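Side-chain contacts in ornithine aminotransferase (PDB 3LG0), which probably catalyses the pyridoxal-phosphate-dependent transfer of an amino group from ornithine to 2-oxoglutarate, giving glutamate semialdehyde and glutamate: residues H62-P65 and D66-N69; M71-Q74 and A75-L78; F326-N329 and L330-Q333. One frame throughout, in Å; residues are numbered along the deposited sequence.

Overall arrangement
Contacts 1 and 2 follow one another on helix 65-77: contact 1 covers the entry from the preceding loop, contact 2 the last turns, and their centres are 13 Å apart. Both lean on helix 297-312 of the same chain and both touch the second subunit, so residues near both ends of this helix take part in the dimer interface. Contact 3 comes much later in the chain, on helix 315-333, beside helix 393-412 and strand 349-354. Its centre is 32 Å from that of contact 1 and 44 Å from that of contact 2, on the opposite side of the chain's centre from contact 2, and no other subunit of the dimer touches it.

Contact 1 of 3, residues H62-P65 and D66-N69; sequences HCHP and DILN
The imidazole of H64 meets D66 at its edge: the backbone N of D66 lies close to the ring plane and donates to ND1 over 3.1 Å. With an N-H...acceptor angle of 144° the bond is bent, as expected where a side chain folds back over just two residues. The carboxylate of D66 runs alongside the ring and points the same way, but its plane is turned 60° from the imidazole, so the two groups do not stack; CE1 of H64 instead touches CB of D66 at 3.5 Å. The ring comes to this position because CG of H64 stands anti to the backbone N (chi1 -163°), which carries ND1 forward toward the first turn of the helix. On the aliphatic side, CB of H64 meets CD1 of I67 at 3.8 Å.

The backbone completes the start of the helix. L68 N donates to H64 O over 3.0 Å in a nearly straight bond, and N69 N reaches P65 O over 2.9 Å. P65 opens the first turn and, as a proline, has no N-H needing an acceptor. Helix 297-312 covers this turn, with V309 against H64 and A306 against I67, while L68 packs on A75 of the second subunit.

H64 is thus an N-cap whose side chain and carbonyl both accept backbone N-H groups. Its other ring nitrogen, NE2, is hydrogen-bonded to OE2 of E313, and the bonds at ND1 and NE2 together fix the rotation of the imidazole. Since ND1 accepts, the ring proton probably resides on NE2, directed at E313, and the carboxylate of D66 in the first turn would be expected to interact favourably with the positive end of the helix dipole.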
ATOM      1  N   HIS A  62      -5.181 -20.282  -2.543  1.00 27.16           N
ATOM      2  CA  HIS A  62      -5.273 -19.408  -3.709  1.00 32.84           C
ATOM      3  C   HIS A  62      -6.683 -19.345  -4.304  1.00 34.27           C
ATOM      4  O   HIS A  62      -7.404 -20.345  -4.359  1.00 32.49           O
ATOM      5  CB  HIS A  62      -4.302 -19.850  -4.806  1.00 21.31           C
ATOM      6  CG  HIS A  62      -2.891 -19.418  -4.584  1.00 29.14           C
ATOM      7  ND1 HIS A  62      -1.935 -20.253  -4.047  1.00 33.03           N
ATOM      8  CD2 HIS A  62      -2.261 -18.250  -4.854  1.00 25.21           C
ATOM      9  CE1 HIS A  62      -0.779 -19.614  -3.986  1.00 24.99           C
ATOM     10  NE2 HIS A  62      -0.950 -18.399  -4.473  1.00 28.49           N
ATOM     11  N   CYS A  63      -7.047 -18.156  -4.762  1.00 32.98           N
ATOM     12  CA  CYS A  63      -8.292 -17.923  -5.493  1.00 34.02           C
ATOM     13  C   CYS A  63      -9.538 -18.516  -4.834  1.00 37.21           C
ATOM     14  O   CYS A  63     -10.333 -19.179  -5.486  1.00 38.87           O
ATOM     15  CB  CYS A  63      -8.175 -18.431  -6.929  1.00 34.35           C
ATOM     16  SG  CYS A  63      -6.944 -17.540  -7.952  1.00 35.63           S
ATOM     17  N   HIS A  64      -9.713 -18.256  -3.546  1.00 33.33           N
ATOM     18  CA  HIS A  64     -10.871 -18.754  -2.850  1.00 32.27           C
ATOM     19  C   HIS A  64     -12.139 -18.122  -3.399  1.00 41.07           C
ATOM     20  O   HIS A  64     -12.276 -16.898  -3.407  1.00 39.63           O
ATOM     21  CB  HIS A  64     -10.762 -18.501  -1.358  1.00 28.62           C
ATOM     22  CG  HIS A  64     -11.706 -19.325  -0.552  1.00 40.34           C
ATOM     23  ND1 HIS A  64     -13.072 -19.176  -0.638  1.00 44.25           N
ATOM     24  CD2 HIS A  64     -11.488 -20.329   0.328  1.00 41.45           C
ATOM     25  CE1 HIS A  64     -13.656 -20.044   0.170  1.00 46.98           C
ATOM     26  NE2 HIS A  64     -12.717 -20.754   0.768  1.00 37.36           N
ATOM     27  N   PRO A  65     -13.089 -18.962  -3.844  1.00 43.66           N
ATOM     28  CA  PRO A  65     -14.285 -18.469  -4.544  1.00 39.92           C
ATOM     29  C   PRO A  65     -15.197 -17.597  -3.676  1.00 29.47           C
ATOM     30  O   PRO A  65     -15.833 -16.703  -4.217  1.00 34.11           O
ATOM     31  CB  PRO A  65     -15.012 -19.762  -4.963  1.00 41.18           C
ATOM     32  CG  PRO A  65     -13.995 -20.856  -4.837  1.00 45.94           C
ATOM     33  CD  PRO A  65     -13.081 -20.430  -3.727  1.00 37.50           C
ATOM     34  N   ASP A  66     -15.274 -17.854  -2.375  1.00 27.93           N
ATOM     35  CA  ASP A  66     -16.100 -17.022  -1.499  1.00 34.78           C
ATOM     36  C   ASP A  66     -15.536 -15.601  -1.435  1.00 40.28           C
ATOM     37  O   ASP A  66     -16.271 -14.622  -1.571  1.00 36.25           O
ATOM     38  CB  ASP A  66     -16.198 -17.616  -0.089  1.00 32.98           C
ATOM     39  CG  ASP A  66     -17.097 -18.831  -0.029  1.00 49.37           C
ATOM     40  OD1 ASP A  66     -17.636 -19.227  -1.083  1.00 56.34           O
ATOM     41  OD2 ASP A  66     -17.259 -19.397   1.069  1.00 54.55           O
ATOM     42  N   ILE A  67     -14.225 -15.488  -1.245  1.00 32.60           N
ATOM     43  CA  ILE A  67     -13.592 -14.176  -1.214  1.00 30.59           C
ATOM     44  C   ILE A  67     -13.795 -13.453  -2.554  1.00 34.41           C
ATOM     45  O   ILE A  67     -14.195 -12.283  -2.590  1.00 29.10           O
ATOM     46  CB  ILE A  67     -12.112 -14.286  -0.848  1.00 32.06           C
ATOM     47  CG1 ILE A  67     -11.973 -15.033   0.485  1.00 32.31           C
ATOM     48  CG2 ILE A  67     -11.484 -12.915  -0.742  1.00 30.81           C
ATOM     49  CD1 ILE A  67     -10.553 -15.360   0.858  1.00 34.60           C
ATOM     50  N   LEU A  68     -13.553 -14.156  -3.659  1.00 28.63           N
ATOM     51  CA  LEU A  68     -13.790 -13.564  -4.967  1.00 31.09           C
ATOM     52  C   LEU A  68     -15.217 -13.044  -5.087  1.00 37.17           C
ATOM     53  O   LEU A  68     -15.471 -11.988  -5.664  1.00 34.41           O
ATOM     54  CB  LEU A  68     -13.517 -14.575  -6.078  1.00 29.37           C
ATOM     55  CG  LEU A  68     -13.826 -14.048  -7.488  1.00 43.15           C
ATOM     56  CD1 LEU A  68     -13.192 -12.669  -7.741  1.00 41.53           C
ATOM     57  CD2 LEU A  68     -13.404 -15.038  -8.558  1.00 39.43           C
ATOM     58  N   ASN A  69     -16.154 -13.808  -4.540  1.00 38.21           N
ATOM     59  CA  ASN A  69     -17.549 -13.438  -4.592  1.00 32.60           C
ATOM     60  C   ASN A  69     -17.843 -12.141  -3.831  1.00 35.32           C
ATOM     61  O   ASN A  69     -18.539 -11.248  -4.335  1.00 35.74           O
ATOM     62  CB  ASN A  69     -18.391 -14.578  -4.040  1.00 41.66           C
ATOM     63  CG  ASN A  69     -19.785 -14.536  -4.547  1.00 47.73           C
ATOM     64  OD1 ASN A  69     -20.014 -14.661  -5.751  1.00 47.19           O
ATOM     65  ND2 ASN A  69     -20.738 -14.334  -3.644  1.00 45.07           N
TER

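Contact 2 of 3, residues M71-Q74 and A75-L78; sequences MINQ and AKKL
Q74 can be followed from its base to L78. Its CB lies against the backbone N of A75 at 3.2 Å, a consequence of adjacency. From there the chain leaves the backbone in the trans setting (chi1 178°) and turns back at chi2 (60°), so that CG and CD both come to 3.7 Å from L78 O. At the tip, NE2 donates to that same oxygen over 2.8 Å. The N-H...acceptor angle is 162°, the donor lies in the carbonyl plane on a lone pair, and the acceptor is close to the plane of the amide.

The backbone of Q74 holds the same partner. Its carbonyl oxygen accepts L78 N at 2.9 Å in a nearly straight bond, and K77 N only weakly. Q74 thus bonds to both the N-H and the carbonyl of L78, whose own backbone is extended. Earlier in the turn, the side chains of N73 and K76 run side by side, with OD1 of N73 3.6 Å from NZ of K76.

P297 and A301 of helix 297-312 touch Q74, while M71 packs on M71 of the second subunit. Side-chain and main-chain bonds thus close the C-terminal end of an interface helix in a class-III aminotransferase homodimer.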
ATOM      1  N   MET A  71     -15.761  -9.937  -3.241  1.00 27.05           N
ATOM      2  CA  MET A  71     -15.081  -8.912  -4.014  1.00 31.02           C
ATOM      3  C   MET A  71     -15.926  -8.358  -5.173  1.00 30.04           C
ATOM      4  O   MET A  71     -16.091  -7.144  -5.311  1.00 28.26           O
ATOM      5  CB  MET A  71     -13.746  -9.435  -4.543  1.00 28.77           C
ATOM      6  CG  MET A  71     -12.922  -8.376  -5.293  1.00 33.34           C
ATOM      7  SD  MET A  71     -11.280  -8.966  -5.751  1.00 48.61           S
ATOM      8  CE  MET A  71     -11.538  -9.437  -7.440  1.00 33.98           C
ATOM      9  N   ILE A  72     -16.441  -9.249  -6.013  1.00 34.01           N
ATOM     10  CA  ILE A  72     -17.259  -8.839  -7.157  1.00 26.51           C
ATOM     11  C   ILE A  72     -18.499  -8.061  -6.710  1.00 28.84           C
ATOM     12  O   ILE A  72     -18.825  -7.023  -7.275  1.00 30.97           O
ATOM     13  CB  ILE A  72     -17.685 -10.054  -7.980  1.00 41.70           C
ATOM     14  CG1 ILE A  72     -16.454 -10.750  -8.570  1.00 36.66           C
ATOM     15  CG2 ILE A  72     -18.659  -9.644  -9.073  1.00 34.67           C
ATOM     16  CD1 ILE A  72     -16.787 -12.057  -9.272  1.00 39.86           C
ATOM     17  N   ASN A  73     -19.159  -8.554  -5.667  1.00 28.72           N
ATOM     18  CA  ASN A  73     -20.338  -7.905  -5.118  1.00 38.42           C
ATOM     19  C   ASN A  73     -20.104  -6.468  -4.662  1.00 39.90           C
ATOM     20  O   ASN A  73     -20.907  -5.586  -4.945  1.00 40.01           O
ATOM     21  CB  ASN A  73     -20.919  -8.744  -3.967  1.00 35.90           C
ATOM     22  CG  ASN A  73     -21.649  -9.967  -4.466  1.00 41.66           C
ATOM     23  OD1 ASN A  73     -21.955 -10.069  -5.659  1.00 50.23           O
ATOM     24  ND2 ASN A  73     -21.928 -10.902  -3.569  1.00 44.50           N
ATOM     25  N   GLN A  74     -19.012  -6.232  -3.946  1.00 41.32           N
ATOM     26  CA  GLN A  74     -18.705  -4.880  -3.499  1.00 30.63           C
ATOM     27  C   GLN A  74     -18.184  -4.054  -4.656  1.00 30.43           C
ATOM     28  O   GLN A  74     -18.516  -2.883  -4.779  1.00 27.78           O
ATOM     29  CB  GLN A  74     -17.705  -4.889  -2.341  1.00 35.50           C
ATOM     30  CG  GLN A  74     -17.324  -3.507  -1.877  1.00 34.79           C
ATOM     31  CD  GLN A  74     -18.525  -2.742  -1.397  1.00 35.16           C
ATOM     32  OE1 GLN A  74     -19.380  -3.292  -0.710  1.00 33.29           O
ATOM     33  NE2 GLN A  74     -18.602  -1.476  -1.758  1.00 26.99           N
ATOM     34  N   ALA A  75     -17.391  -4.672  -5.529  1.00 25.18           N
ATOM     35  CA  ALA A  75     -16.816  -3.932  -6.650  1.00 25.10           C
ATOM     36  C   ALA A  75     -17.850  -3.387  -7.644  1.00 39.55           C
ATOM     37  O   ALA A  75     -17.593  -2.376  -8.328  1.00 34.41           O
ATOM     38  CB  ALA A  75     -15.771  -4.771  -7.378  1.00 30.34           C
ATOM     39  N   LYS A  76     -18.997  -4.063  -7.744  1.00 32.52           N
ATOM     40  CA  LYS A  76     -20.098  -3.596  -8.595  1.00 39.24           C
ATOM     41  C   LYS A  76     -20.724  -2.347  -8.002  1.00 34.27           C
ATOM     42  O   LYS A  76     -21.146  -1.458  -8.726  1.00 41.09           O
ATOM     43  CB  LYS A  76     -21.192  -4.671  -8.753  1.00 44.04           C
ATOM     44  CG  LYS A  76     -20.843  -5.859  -9.665  1.00 38.67           C
ATOM     45  CD  LYS A  76     -21.959  -6.904  -9.643  1.00 51.95           C
ATOM     46  CE  LYS A  76     -22.533  -7.070  -8.231  1.00 60.37           C
ATOM     47  NZ  LYS A  76     -23.614  -8.106  -8.134  1.00 64.48           N
ATOM     48  N   LYS A  77     -20.787  -2.291  -6.678  1.00 35.35           N
ATOM     49  CA  LYS A  77     -21.414  -1.169  -5.989  1.00 37.85           C
ATOM     50  C   LYS A  77     -20.516   0.076  -5.869  1.00 39.44           C
ATOM     51  O   LYS A  77     -20.915   1.184  -6.262  1.00 40.93           O
ATOM     52  CB  LYS A  77     -21.898  -1.619  -4.611  1.00 32.26           C
ATOM     53  CG  LYS A  77     -23.067  -2.587  -4.662  1.00 46.49           C
ATOM     54  CD  LYS A  77     -23.090  -3.555  -3.477  1.00 45.21           C
ATOM     55  CE  LYS A  77     -23.434  -2.872  -2.175  1.00 55.05           C
ATOM     56  NZ  LYS A  77     -23.715  -3.894  -1.125  1.00 73.80           N
ATOM     57  N   LEU A  78     -19.313  -0.106  -5.323  1.00 38.02           N
ATOM     58  CA  LEU A  78     -18.399   1.011  -5.060  1.00 33.79           C
ATOM     59  C   LEU A  78     -17.049   0.451  -4.646  1.00 28.54           C
ATOM     60  O   LEU A  78     -16.985  -0.358  -3.727  1.00 33.57           O
ATOM     61  CB  LEU A  78     -18.953   1.880  -3.930  1.00 32.02           C
ATOM     62  CG  LEU A  78     -18.198   3.143  -3.544  1.00 28.30           C
ATOM     63  CD1 LEU A  78     -18.368   4.166  -4.603  1.00 27.49           C
ATOM     64  CD2 LEU A  78     -18.709   3.673  -2.213  1.00 30.01           C
TER

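Contact 3 of 3, residues F326-N329 and L330-Q333; sequences FLQN and LKEQ
F326 and L330 make the apolar contact of this helical turn. The two side chains run side by side in the same direction, and CD2 of L330 comes to 3.9 Å from CZ and 4.1 Å from CE2 of the F326 ring, approaching obliquely. Their first torsions are alike, 165° for F326 and -159° for L330, and this shared setting lets the ring and the methyl meet on one side of the helix.

Hydrogen bonding across the segments is that of a regular alpha-helix, with four successive i to i+4 bonds. L330 N reaches F326 O at 2.9 Å and Q333 N reaches N329 O at 3.1 Å; K331 and E332 bond in the same manner to L327 and Q328.

Among the polar side chains, CG of Q333 rests on N329 O at 3.2 Å, so it is the aliphatic part of the glutamine that lies against the preceding turn.

F326 continues inward onto C350 of strand 349-354 and onto L396 and T400 of helix 393-412. With one face buried in this way and the other carrying K331 and E332, the segment is typical of an amphipathic helix packed on a mixed beta sheet beside a second helix.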
ATOM      1  N   PHE A 326       3.282 -32.806  11.667  1.00 46.37           N
ATOM      2  CA  PHE A 326       4.082 -32.600  10.466  1.00 44.11           C
ATOM      3  C   PHE A 326       5.492 -32.216  10.864  1.00 45.63           C
ATOM      4  O   PHE A 326       6.470 -32.755  10.341  1.00 42.80           O
ATOM      5  CB  PHE A 326       3.446 -31.514   9.587  1.00 48.33           C
ATOM      6  CG  PHE A 326       4.360 -30.969   8.521  1.00 43.95           C
ATOM      7  CD1 PHE A 326       4.647 -31.710   7.389  1.00 37.75           C
ATOM      8  CD2 PHE A 326       4.911 -29.701   8.641  1.00 43.50           C
ATOM      9  CE1 PHE A 326       5.480 -31.205   6.398  1.00 41.55           C
ATOM     10  CE2 PHE A 326       5.750 -29.191   7.655  1.00 38.82           C
ATOM     11  CZ  PHE A 326       6.036 -29.945   6.535  1.00 38.17           C
ATOM     12  N   LEU A 327       5.591 -31.302  11.817  1.00 40.90           N
ATOM     13  CA  LEU A 327       6.882 -30.801  12.229  1.00 49.05           C
ATOM     14  C   LEU A 327       7.700 -31.905  12.890  1.00 51.70           C
ATOM     15  O   LEU A 327       8.895 -32.034  12.631  1.00 50.44           O
ATOM     16  CB  LEU A 327       6.717 -29.614  13.179  1.00 39.84           C
ATOM     17  CG  LEU A 327       7.934 -28.719  13.331  1.00 56.60           C
ATOM     18  CD1 LEU A 327       7.849 -27.598  12.288  1.00 47.99           C
ATOM     19  CD2 LEU A 327       8.035 -28.159  14.762  1.00 68.70           C
ATOM     20  N   GLN A 328       7.055 -32.699  13.744  1.00 52.67           N
ATOM     21  CA  GLN A 328       7.768 -33.739  14.484  1.00 56.32           C
ATOM     22  C   GLN A 328       8.211 -34.841  13.532  1.00 51.26           C
ATOM     23  O   GLN A 328       9.359 -35.276  13.573  1.00 44.20           O
ATOM     24  CB  GLN A 328       6.912 -34.317  15.621  1.00 55.09           C
ATOM     25  CG  GLN A 328       7.657 -35.316  16.518  1.00 59.31           C
ATOM     26  CD  GLN A 328       8.879 -34.706  17.220  1.00 80.95           C
ATOM     27  OE1 GLN A 328       8.801 -33.630  17.830  1.00 64.30           O
ATOM     28  NE2 GLN A 328      10.012 -35.406  17.150  1.00 65.82           N
ATOM     29  N   ASN A 329       7.286 -35.278  12.684  1.00 44.61           N
ATOM     30  CA  ASN A 329       7.562 -36.278  11.664  1.00 48.29           C
ATOM     31  C   ASN A 329       8.710 -35.837  10.739  1.00 55.76           C
ATOM     32  O   ASN A 329       9.531 -36.646  10.297  1.00 54.02           O
ATOM     33  CB  ASN A 329       6.276 -36.561  10.876  1.00 48.94           C
ATOM     34  CG  ASN A 329       6.470 -37.592   9.780  1.00 70.74           C
ATOM     35  OD1 ASN A 329       7.468 -38.322   9.756  1.00 57.55           O
ATOM     36  ND2 ASN A 329       5.509 -37.659   8.862  1.00 80.65           N
ATOM     37  N   LEU A 330       8.775 -34.540  10.461  1.00 56.45           N
ATOM     38  CA  LEU A 330       9.850 -33.987   9.650  1.00 47.43           C
ATOM     39  C   LEU A 330      11.161 -34.000  10.425  1.00 42.86           C
ATOM     40  O   LEU A 330      12.206 -34.370   9.890  1.00 41.70           O
ATOM     41  CB  LEU A 330       9.496 -32.567   9.226  1.00 46.23           C
ATOM     42  CG  LEU A 330      10.172 -31.930   8.016  1.00 43.93           C
ATOM     43  CD1 LEU A 330       9.924 -32.751   6.776  1.00 36.49           C
ATOM     44  CD2 LEU A 330       9.650 -30.520   7.816  1.00 42.97           C
ATOM     45  N   LYS A 331      11.104 -33.602  11.692  1.00 42.22           N
ATOM     46  CA  LYS A 331      12.283 -33.608  12.557  1.00 41.81           C
ATOM     47  C   LYS A 331      12.881 -35.014  12.664  1.00 54.35           C
ATOM     48  O   LYS A 331      14.106 -35.191  12.721  1.00 38.74           O
ATOM     49  CB  LYS A 331      11.904 -33.114  13.945  1.00 48.87           C
ATOM     50  CG  LYS A 331      13.047 -33.077  14.940  1.00 48.54           C
ATOM     51  CD  LYS A 331      12.634 -32.276  16.164  1.00 66.44           C
ATOM     52  CE  LYS A 331      13.776 -32.084  17.142  1.00 71.43           C
ATOM     53  NZ  LYS A 331      14.036 -33.315  17.916  1.00 77.89           N
ATOM     54  N   GLU A 332      11.995 -36.005  12.698  1.00 47.23           N
ATOM     55  CA  GLU A 332      12.386 -37.400  12.765  1.00 50.85           C
ATOM     56  C   GLU A 332      13.073 -37.879  11.487  1.00 54.30           C
ATOM     57  O   GLU A 332      14.167 -38.450  11.545  1.00 50.00           O
ATOM     58  CB  GLU A 332      11.174 -38.285  13.085  1.00 57.24           C
ATOM     59  CG  GLU A 332      11.180 -38.852  14.495  1.00 65.14           C
ATOM     60  CD  GLU A 332      12.261 -39.918  14.682  1.00 78.28           C
ATOM     61  OE1 GLU A 332      13.062 -39.815  15.641  1.00 74.08           O
ATOM     62  OE2 GLU A 332      12.316 -40.860  13.860  1.00 66.33           O
ATOM     63  N   GLN A 333      12.441 -37.641  10.338  1.00 47.26           N
ATOM     64  CA  GLN A 333      12.959 -38.163   9.074  1.00 38.76           C
ATOM     65  C   GLN A 333      14.238 -37.487   8.615  1.00 45.85           C
ATOM     66  O   GLN A 333      14.889 -37.966   7.696  1.00 53.18           O
ATOM     67  CB  GLN A 333      11.898 -38.094   7.980  1.00 39.71           C
ATOM     68  CG  GLN A 333      10.657 -38.918   8.300  1.00 46.80           C
ATOM     69  CD  GLN A 333       9.772 -39.124   7.096  1.00 59.76           C
ATOM     70  OE1 GLN A 333       8.548 -39.050   7.194  1.00 65.54           O
ATOM     71  NE2 GLN A 333      10.387 -39.386   5.946  1.00 63.77           N
TER